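Local coordinates for cellulase (Xanthomonas axonopodis pv. citri, PDB 5HOS), which probably hydrolyses internal beta-1,4-glucosidic bonds of cellulose, as an endo-beta-1,4-glucanase of glycoside hydrolase family 5, at residues A[225-237]-A[244-256]. Residues are numbered along the deposited sequence; the frame is centred on the assembly and turned at random.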
# COMPACT_ATOMS: atom_id res chain seq x y z
N ALA A 225 -4.53 -9.39 5.05
CA ALA A 225 -4.84 -8.31 5.96
C ALA A 225 -5.64 -7.27 5.20
O ALA A 225 -5.55 -7.20 3.98
CB ALA A 225 -3.58 -7.69 6.55
N ILE A 226 -6.42 -6.50 5.94
CA ILE A 226 -7.19 -5.39 5.39
C ILE A 226 -6.26 -4.19 5.33
O ILE A 226 -5.67 -3.79 6.33
CB ILE A 226 -8.42 -5.06 6.26
CG1 ILE A 226 -9.32 -6.30 6.42
CG2 ILE A 226 -9.20 -3.89 5.67
CD1 ILE A 226 -9.80 -6.92 5.12
N GLU A 227 -6.16 -3.60 4.15
CA GLU A 227 -5.29 -2.45 3.92
C GLU A 227 -6.10 -1.20 4.13
O GLU A 227 -7.15 -1.03 3.52
CB GLU A 227 -4.75 -2.47 2.49
CG GLU A 227 -4.00 -1.20 2.11
CD GLU A 227 -3.27 -1.29 0.79
OE1 GLU A 227 -2.93 -2.39 0.37
OE2 GLU A 227 -3.02 -0.23 0.17
N ALA A 228 -5.60 -0.33 5.01
CA ALA A 228 -6.18 0.99 5.25
C ALA A 228 -5.12 2.06 5.05
O ALA A 228 -3.93 1.81 5.21
CB ALA A 228 -6.73 1.06 6.66
N HIS A 229 -5.57 3.25 4.67
CA HIS A 229 -4.71 4.42 4.55
C HIS A 229 -5.18 5.47 5.55
O HIS A 229 -6.37 5.53 5.86
CB HIS A 229 -4.77 4.98 3.13
CG HIS A 229 -4.21 4.06 2.09
ND1 HIS A 229 -4.07 4.44 0.78
CD2 HIS A 229 -3.79 2.77 2.15
CE1 HIS A 229 -3.57 3.44 0.08
NE2 HIS A 229 -3.39 2.41 0.89
N GLN A 230 -4.27 6.30 6.04
CA GLN A 230 -4.66 7.34 7.00
C GLN A 230 -3.71 8.51 6.99
O GLN A 230 -2.52 8.34 7.25
CB GLN A 230 -4.76 6.78 8.43
CG GLN A 230 -5.48 7.73 9.40
CD GLN A 230 -6.88 8.06 8.93
OE1 GLN A 230 -7.73 7.18 8.84
NE2 GLN A 230 -7.13 9.33 8.61
N TYR A 231 -4.26 9.68 6.69
CA TYR A 231 -3.55 10.94 6.81
C TYR A 231 -4.13 11.79 7.94
O TYR A 231 -5.27 11.56 8.39
CB TYR A 231 -3.53 11.65 5.46
CG TYR A 231 -2.71 10.88 4.45
CD1 TYR A 231 -1.32 11.06 4.36
CD2 TYR A 231 -3.29 9.93 3.61
CE1 TYR A 231 -0.56 10.34 3.44
CE2 TYR A 231 -2.53 9.20 2.69
CZ TYR A 231 -1.17 9.42 2.61
OH TYR A 231 -0.40 8.70 1.71
N LEU A 232 -3.33 12.72 8.44
CA LEU A 232 -3.61 13.42 9.69
C LEU A 232 -3.94 14.90 9.52
O LEU A 232 -4.07 15.62 10.51
CB LEU A 232 -2.43 13.25 10.66
CG LEU A 232 -2.02 11.81 11.03
CD1 LEU A 232 -1.22 11.83 12.32
CD2 LEU A 232 -3.20 10.88 11.19
N ASP A 233 -4.10 15.34 8.27
CA ASP A 233 -4.47 16.72 7.99
C ASP A 233 -6.01 16.87 8.05
O ASP A 233 -6.72 15.92 8.39
CB ASP A 233 -3.85 17.19 6.66
CG ASP A 233 -4.36 16.42 5.46
OD1 ASP A 233 -4.79 15.25 5.61
OD2 ASP A 233 -4.30 16.98 4.34
N ALA A 234 -6.51 18.07 7.76
CA ALA A 234 -7.90 18.44 8.06
C ALA A 234 -8.95 17.43 7.57
O ALA A 234 -9.83 17.04 8.34
CB ALA A 234 -8.19 19.82 7.49
N ASP A 235 -8.83 17.00 6.31
CA ASP A 235 -9.79 16.05 5.71
C ASP A 235 -9.25 14.63 5.46
O ASP A 235 -9.83 13.88 4.67
CB ASP A 235 -10.33 16.62 4.39
CG ASP A 235 -9.28 16.70 3.29
OD1 ASP A 235 -8.07 16.62 3.59
OD2 ASP A 235 -9.67 16.86 2.13
N SER A 236 -8.13 14.28 6.10
CA SER A 236 -7.46 12.98 5.91
C SER A 236 -6.99 12.69 4.47
O SER A 236 -6.69 11.53 4.14
CB SER A 236 -8.33 11.81 6.43
OG SER A 236 -8.65 11.95 7.81
N SER A 237 -6.89 13.71 3.61
CA SER A 237 -6.46 13.52 2.22
C SER A 237 -4.94 13.53 2.04
O SER A 237 -4.45 13.13 0.99
CB SER A 237 -7.08 14.57 1.30
OG SER A 237 -6.58 15.87 1.57
N VAL A 244 -3.88 17.82 12.61
CA VAL A 244 -4.99 18.44 13.34
C VAL A 244 -4.70 18.54 14.84
O VAL A 244 -5.00 19.55 15.46
CB VAL A 244 -6.32 17.68 13.08
CG1 VAL A 244 -7.45 18.21 13.97
CG2 VAL A 244 -6.72 17.77 11.61
N SER A 245 -4.13 17.47 15.41
CA SER A 245 -3.85 17.39 16.84
C SER A 245 -2.78 16.37 17.13
O SER A 245 -2.41 15.56 16.27
CB SER A 245 -5.12 17.01 17.63
OG SER A 245 -5.28 15.60 17.76
N ALA A 246 -2.32 16.38 18.38
CA ALA A 246 -1.30 15.44 18.87
C ALA A 246 -1.82 14.01 19.02
O ALA A 246 -1.02 13.09 19.22
CB ALA A 246 -0.75 15.92 20.20
N THR A 247 -3.14 13.83 18.95
CA THR A 247 -3.78 12.53 19.10
C THR A 247 -4.68 12.13 17.91
O THR A 247 -5.31 11.07 17.95
CB THR A 247 -4.62 12.51 20.38
OG1 THR A 247 -5.57 13.58 20.33
CG2 THR A 247 -3.73 12.69 21.62
N VAL A 248 -4.73 12.95 16.85
CA VAL A 248 -5.65 12.72 15.72
C VAL A 248 -5.40 11.40 14.96
O VAL A 248 -6.34 10.83 14.39
CB VAL A 248 -5.69 13.93 14.73
CG1 VAL A 248 -4.41 14.03 13.90
CG2 VAL A 248 -6.90 13.85 13.82
N GLY A 249 -4.16 10.93 14.96
CA GLY A 249 -3.84 9.64 14.35
C GLY A 249 -4.52 8.50 15.08
O GLY A 249 -5.26 7.72 14.48
N VAL A 250 -4.30 8.44 16.38
CA VAL A 250 -4.90 7.43 17.24
C VAL A 250 -6.43 7.47 17.11
O VAL A 250 -7.08 6.43 16.93
CB VAL A 250 -4.49 7.64 18.72
CG1 VAL A 250 -5.31 6.76 19.67
CG2 VAL A 250 -3.00 7.37 18.90
N GLU A 251 -6.99 8.67 17.18
CA GLU A 251 -8.43 8.87 17.09
C GLU A 251 -9.03 8.38 15.77
O GLU A 251 -10.12 7.81 15.78
CB GLU A 251 -8.78 10.34 17.30
CG GLU A 251 -8.60 10.78 18.75
CD GLU A 251 -8.41 12.28 18.89
OE1 GLU A 251 -8.75 13.04 17.96
OE2 GLU A 251 -7.90 12.70 19.94
N ARG A 252 -8.32 8.60 14.67
CA ARG A 252 -8.78 8.18 13.34
C ARG A 252 -8.54 6.71 13.03
O ARG A 252 -9.10 6.21 12.05
CB ARG A 252 -8.17 9.07 12.26
CG ARG A 252 -8.77 10.46 12.26
CD ARG A 252 -8.10 11.36 11.25
NE ARG A 252 -8.70 12.69 11.18
CZ ARG A 252 -8.20 13.72 10.49
NH1 ARG A 252 -7.07 13.58 9.80
NH2 ARG A 252 -8.82 14.89 10.49
N LEU A 253 -7.72 6.03 13.84
CA LEU A 253 -7.56 4.57 13.77
C LEU A 253 -8.47 3.80 14.70
O LEU A 253 -8.67 2.59 14.50
CB LEU A 253 -6.10 4.15 14.05
CG LEU A 253 -5.01 4.60 13.08
CD1 LEU A 253 -3.69 3.90 13.38
CD2 LEU A 253 -5.39 4.38 11.62
N ARG A 254 -9.04 4.45 15.71
CA ARG A 254 -9.71 3.72 16.79
C ARG A 254 -10.89 2.83 16.35
O ARG A 254 -10.92 1.64 16.68
CB ARG A 254 -10.15 4.67 17.91
CG ARG A 254 -10.51 3.94 19.20
CD ARG A 254 -10.84 4.92 20.32
NE ARG A 254 -9.66 5.60 20.87
CZ ARG A 254 -8.73 5.04 21.65
NH1 ARG A 254 -8.79 3.75 22.00
NH2 ARG A 254 -7.72 5.78 22.08
N SER A 255 -11.87 3.38 15.63
CA SER A 255 -13.05 2.57 15.26
C SER A 255 -12.67 1.46 14.28
O SER A 255 -13.14 0.33 14.42
CB SER A 255 -14.22 3.42 14.75
OG SER A 255 -13.92 4.13 13.57
N PHE A 256 -11.77 1.75 13.34
CA PHE A 256 -11.26 0.71 12.42
C PHE A 256 -10.61 -0.44 13.19
O PHE A 256 -10.84 -1.62 12.88
CB PHE A 256 -10.28 1.33 11.42
CG PHE A 256 -9.75 0.35 10.41
CD1 PHE A 256 -10.59 -0.23 9.47
CD2 PHE A 256 -8.40 0.01 10.41
CE1 PHE A 256 -10.09 -1.14 8.55
CE2 PHE A 256 -7.90 -0.90 9.47
CZ PHE A 256 -8.75 -1.48 8.55
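Arg252 of the helix runs past Gln230 of strand 225-231 to the backbone oxygen of Asp233, and its side chain makes the largest single contribution to the contact. Arg252 CB lies against the amide of Gln230, 3.7 Å from Gln230 CD, and Arg252 CD then passes 3.5 Å from Gln230 NE2; the two side chains cross nearly at a right angle. The extended run from CG to NE (chi2 176°, chi3 177°) brings the guanidinium to the carbonyls of the type I turn Asp233-Ser236. NE and CZ lie near Ser236 OG, with no hydrogen bond from NE. At the tip, NH1 and NH2 both donate to Asp233 O, end-on and close to the guanidinium plane, the shorter bond running from NH1 at 2.8 Å. NH1 also donates to Tyr231 O, whereas the NH2 bond to Ala234 O is weak. Ser236 OG covers one face, 3.2 Å from Arg252 CZ, and Val248 CG2, from the same helix, the other, offset toward the rim. Asp233 O also accepts the turn bond from Ser236 N, and Tyr231 O one from NE2 of Gln230, whose OE1 is held by His199 N.

Beside this polar end, Leu232 CD2 presses on Gly249 CA (3.5 Å), and Val244 N donates to Leu232 O. At the other end, Phe256 offers its ring edge to Ile226 CG2, while its CE2 meets Ala228 CB at 3.6 Å; Trp201 packs edge-to-face with the same ring. Strand and helix run roughly antiparallel, their axes 153° apart, as the first half of a beta-alpha-beta unit completed by strand 267-273 in the (beta/alpha)8 TIM barrel of family 5 glycoside hydrolases.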